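Local coordinates for erythromycin dehydratase (Saccharopolyspora erythraea, PDB 3EL6), which probably dehydrates a beta-hydroxyacyl intermediate to the enoyl form as the dehydratase domain of the modular polyketide synthase that builds the erythromycin macrolide core, at residues A[126-135]-A[147-157]. Sequence-based numbering, arbitrary orientation.
Sequences SGRRTIDVHA and WSQHATGTLAQ
I131 and L155 pack against each other on the buried face of two antiparallel strands, 129-135 and 148-156, with I131 CG2 4.1 Å from L155 CG. With I131 CG1 anti to the backbone N (chi1 177°), CG2 falls between that N and the carbonyl carbon and rests 3.6 Å from G153 C. Farther along, V133 CB meets A151 CB at 4.0 Å. The register slips by one residue where V133 O accepts from both H150 N and A151 N, a classic beta bulge; from it the H150 side chain swings in to bring CD2 against A135 CB, its ND1 bonded to R105 O. Helix 79-93 lies against I131, H150 and L155, while A151 meets L103 and A135 meets L107.

The other face opens to solvent about T130 and T154, where a water links the two OG1 atoms in place of direct packing. Beside them T152 OG1 donates to D132 OD1 at 2.7 Å, nearly along the carboxylate C-O axis. H134, farther along, is buried: Q149 CG sits over one ring face, 4.3 Å from the centroid, and G48 of the second subunit also packs on it. At the open end of the hairpin, Q157 NE2 reaches back to a lone pair of S126 O at 2.9 Å. A hairpin with helix 79-93 against part of its apolar face fits a hotdog fold, in which a sheet wraps a long helix, here within the dehydratase's double hotdog.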
loop_
_atom_site.group_PDB
_atom_site.type_symbol
_atom_site.label_atom_id
_atom_site.label_comp_id
_atom_site.label_asym_id
_atom_site.label_seq_id
_atom_site.Cartn_x
_atom_site.Cartn_y
_atom_site.Cartn_z
ATOM N N SER A 126 -6.614 11.271 17.394
ATOM C CA SER A 126 -5.954 10.681 18.556
ATOM C C SER A 126 -4.627 9.898 18.235
ATOM O O SER A 126 -3.901 9.474 19.161
ATOM C CB SER A 126 -6.966 9.772 19.288
ATOM O OG SER A 126 -7.108 8.572 18.515
ATOM N N GLY A 127 -4.298 9.736 16.947
ATOM C CA GLY A 127 -3.090 9.080 16.548
ATOM C C GLY A 127 -3.291 7.554 16.328
ATOM O O GLY A 127 -2.344 6.899 15.940
ATOM N N ARG A 128 -4.511 7.042 16.539
ATOM C CA ARG A 128 -4.831 5.626 16.298
ATOM C C ARG A 128 -5.017 5.369 14.801
ATOM O O ARG A 128 -5.314 6.316 14.025
ATOM C CB ARG A 128 -6.110 5.222 17.060
ATOM C CG ARG A 128 -5.854 5.296 18.588
ATOM C CD ARG A 128 -7.093 4.941 19.325
ATOM N NE ARG A 128 -8.099 5.894 18.932
ATOM C CZ ARG A 128 -9.177 6.171 19.644
ATOM N NH1 ARG A 128 -9.372 5.533 20.807
ATOM N NH2 ARG A 128 -10.049 7.087 19.193
ATOM N N ARG A 129 -4.829 4.109 14.387
ATOM C CA ARG A 129 -5.059 3.770 12.997
ATOM C C ARG A 129 -5.946 2.535 12.864
ATOM O O ARG A 129 -5.913 1.636 13.728
ATOM C CB ARG A 129 -3.737 3.479 12.273
ATOM C CG ARG A 129 -2.687 4.573 12.332
ATOM C CD ARG A 129 -1.379 4.137 11.626
ATOM N NE ARG A 129 -0.345 5.141 11.764
ATOM C CZ ARG A 129 -0.121 6.095 10.853
ATOM N NH1 ARG A 129 -0.830 6.159 9.710
ATOM N NH2 ARG A 129 0.815 6.998 11.063
ATOM N N THR A 130 -6.717 2.471 11.774
ATOM C CA THR A 130 -7.468 1.274 11.451
ATOM C C THR A 130 -6.587 0.245 10.789
ATOM O O THR A 130 -5.727 0.563 9.943
ATOM C CB THR A 130 -8.695 1.621 10.560
ATOM O OG1 THR A 130 -9.580 2.467 11.306
ATOM C CG2 THR A 130 -9.406 0.325 10.138
ATOM N N ILE A 131 -6.800 -1.021 11.130
ATOM C CA ILE A 131 -6.123 -2.069 10.402
ATOM C C ILE A 131 -7.209 -3.035 9.849
ATOM O O ILE A 131 -8.168 -3.393 10.531
ATOM C CB ILE A 131 -5.113 -2.860 11.333
ATOM C CG1 ILE A 131 -4.456 -4.022 10.578
ATOM C CG2 ILE A 131 -5.856 -3.308 12.598
ATOM C CD1 ILE A 131 -3.158 -4.527 11.235
ATOM N N ASP A 132 -7.062 -3.406 8.597
ATOM C CA ASP A 132 -7.978 -4.363 7.960
ATOM C C ASP A 132 -7.216 -5.591 7.586
ATOM O O ASP A 132 -6.050 -5.523 7.153
ATOM C CB ASP A 132 -8.617 -3.745 6.702
ATOM C CG ASP A 132 -9.600 -2.643 7.040
ATOM O OD1 ASP A 132 -10.475 -2.823 7.939
ATOM O OD2 ASP A 132 -9.476 -1.548 6.445
ATOM N N VAL A 133 -7.852 -6.757 7.707
ATOM C CA VAL A 133 -7.140 -7.943 7.297
ATOM C C VAL A 133 -7.955 -8.709 6.270
ATOM O O VAL A 133 -9.101 -9.041 6.544
ATOM C CB VAL A 133 -6.837 -8.887 8.518
ATOM C CG1 VAL A 133 -5.942 -10.053 8.051
ATOM C CG2 VAL A 133 -6.179 -8.041 9.659
ATOM N N HIS A 134 -7.347 -9.006 5.137
ATOM C CA HIS A 134 -8.012 -9.727 4.040
ATOM C C HIS A 134 -7.259 -10.998 3.741
ATOM O O HIS A 134 -6.033 -11.110 3.949
ATOM C CB HIS A 134 -8.117 -8.867 2.748
ATOM C CG HIS A 134 -9.110 -7.729 2.839
ATOM N ND1 HIS A 134 -8.842 -6.563 3.519
ATOM C CD2 HIS A 134 -10.352 -7.571 2.311
ATOM C CE1 HIS A 134 -9.891 -5.759 3.454
ATOM N NE2 HIS A 134 -10.824 -6.352 2.730
ATOM N N ALA A 135 -7.974 -11.960 3.165
ATOM C CA ALA A 135 -7.330 -13.160 2.693
ATOM C C ALA A 135 -7.915 -13.596 1.355
ATOM O O ALA A 135 -9.058 -13.222 1.044
ATOM C CB ALA A 135 -7.590 -14.281 3.718
ATOM N N TRP A 147 -9.895 -11.365 -2.860
ATOM C CA TRP A 147 -9.867 -10.950 -1.457
ATOM C C TRP A 147 -11.210 -10.958 -0.791
ATOM O O TRP A 147 -12.199 -10.540 -1.396
ATOM C CB TRP A 147 -9.273 -9.543 -1.351
ATOM C CG TRP A 147 -7.864 -9.433 -1.926
ATOM C CD1 TRP A 147 -7.444 -8.728 -3.035
ATOM C CD2 TRP A 147 -6.696 -9.981 -1.332
ATOM N NE1 TRP A 147 -6.058 -8.826 -3.169
ATOM C CE2 TRP A 147 -5.591 -9.627 -2.149
ATOM C CE3 TRP A 147 -6.487 -10.761 -0.180
ATOM C CZ2 TRP A 147 -4.272 -10.023 -1.843
ATOM C CZ3 TRP A 147 -5.209 -11.183 0.094
ATOM C CH2 TRP A 147 -4.111 -10.798 -0.703
ATOM N N SER A 148 -11.247 -11.433 0.456
ATOM C CA SER A 148 -12.398 -11.317 1.313
ATOM C C SER A 148 -11.894 -10.766 2.648
ATOM O O SER A 148 -10.807 -11.113 3.065
ATOM C CB SER A 148 -12.994 -12.701 1.613
ATOM O OG SER A 148 -14.309 -12.510 2.118
ATOM N N GLN A 149 -12.711 -9.979 3.325
ATOM C CA GLN A 149 -12.292 -9.385 4.602
ATOM C C GLN A 149 -12.482 -10.371 5.751
ATOM O O GLN A 149 -13.567 -10.952 5.861
ATOM C CB GLN A 149 -13.086 -8.135 4.923
ATOM C CG GLN A 149 -12.549 -7.474 6.184
ATOM C CD GLN A 149 -13.156 -6.161 6.436
ATOM O OE1 GLN A 149 -13.761 -5.934 7.483
ATOM N NE2 GLN A 149 -12.974 -5.251 5.501
ATOM N N HIS A 150 -11.452 -10.597 6.573
ATOM C CA HIS A 150 -11.608 -11.540 7.697
ATOM C C HIS A 150 -11.542 -10.876 9.072
ATOM O O HIS A 150 -12.085 -11.428 10.050
ATOM C CB HIS A 150 -10.593 -12.678 7.624
ATOM C CG HIS A 150 -10.955 -13.683 6.576
ATOM N ND1 HIS A 150 -11.777 -14.759 6.832
ATOM C CD2 HIS A 150 -10.658 -13.733 5.254
ATOM C CE1 HIS A 150 -11.974 -15.433 5.704
ATOM N NE2 HIS A 150 -11.304 -14.832 4.732
ATOM N N ALA A 151 -10.902 -9.703 9.152
ATOM C CA ALA A 151 -10.824 -9.012 10.459
ATOM C C ALA A 151 -10.661 -7.517 10.236
ATOM O O ALA A 151 -10.149 -7.107 9.204
ATOM C CB ALA A 151 -9.656 -9.523 11.254
ATOM N N THR A 152 -10.984 -6.745 11.266
ATOM C CA THR A 152 -10.722 -5.323 11.251
ATOM C C THR A 152 -10.555 -4.859 12.687
ATOM O O THR A 152 -11.151 -5.434 13.619
ATOM C CB THR A 152 -11.879 -4.532 10.586
ATOM O OG1 THR A 152 -11.473 -3.164 10.434
ATOM C CG2 THR A 152 -13.124 -4.582 11.449
ATOM N N GLY A 153 -9.738 -3.847 12.888
ATOM C CA GLY A 153 -9.515 -3.364 14.252
ATOM C C GLY A 153 -8.808 -2.024 14.254
ATOM O O GLY A 153 -8.819 -1.295 13.234
ATOM N N THR A 154 -8.158 -1.729 15.374
ATOM C CA THR A 154 -7.561 -0.431 15.630
ATOM C C THR A 154 -6.241 -0.630 16.348
ATOM O O THR A 154 -6.169 -1.442 17.290
ATOM C CB THR A 154 -8.545 0.404 16.526
ATOM O OG1 THR A 154 -9.787 0.581 15.819
ATOM C CG2 THR A 154 -7.940 1.784 16.913
ATOM N N LEU A 155 -5.192 0.063 15.891
ATOM C CA LEU A 155 -3.874 0.012 16.482
ATOM C C LEU A 155 -3.719 1.280 17.286
ATOM O O LEU A 155 -4.161 2.385 16.841
ATOM C CB LEU A 155 -2.769 0.033 15.386
ATOM C CG LEU A 155 -2.849 -1.251 14.471
ATOM C CD1 LEU A 155 -1.805 -1.011 13.381
ATOM C CD2 LEU A 155 -2.493 -2.483 15.379
ATOM N N ALA A 156 -3.058 1.183 18.426
ATOM C CA ALA A 156 -2.884 2.391 19.272
ATOM C C ALA A 156 -1.528 2.364 19.938
ATOM O O ALA A 156 -0.728 1.439 19.780
ATOM C CB ALA A 156 -3.934 2.407 20.354
ATOM N N GLN A 157 -1.321 3.345 20.807
ATOM C CA GLN A 157 -0.016 3.573 21.415
ATOM C C GLN A 157 0.303 2.585 22.581
ATOM O O GLN A 157 -0.591 2.142 23.282
ATOM C CB GLN A 157 0.029 5.009 21.998
ATOM C CG GLN A 157 -0.233 6.091 20.875
ATOM C CD GLN A 157 -1.663 6.462 20.587
ATOM O OE1 GLN A 157 -2.628 5.844 21.055
ATOM N NE2 GLN A 157 -1.827 7.546 19.782
HETATM O O HOH W 1 -10.779 1.370 13.528
#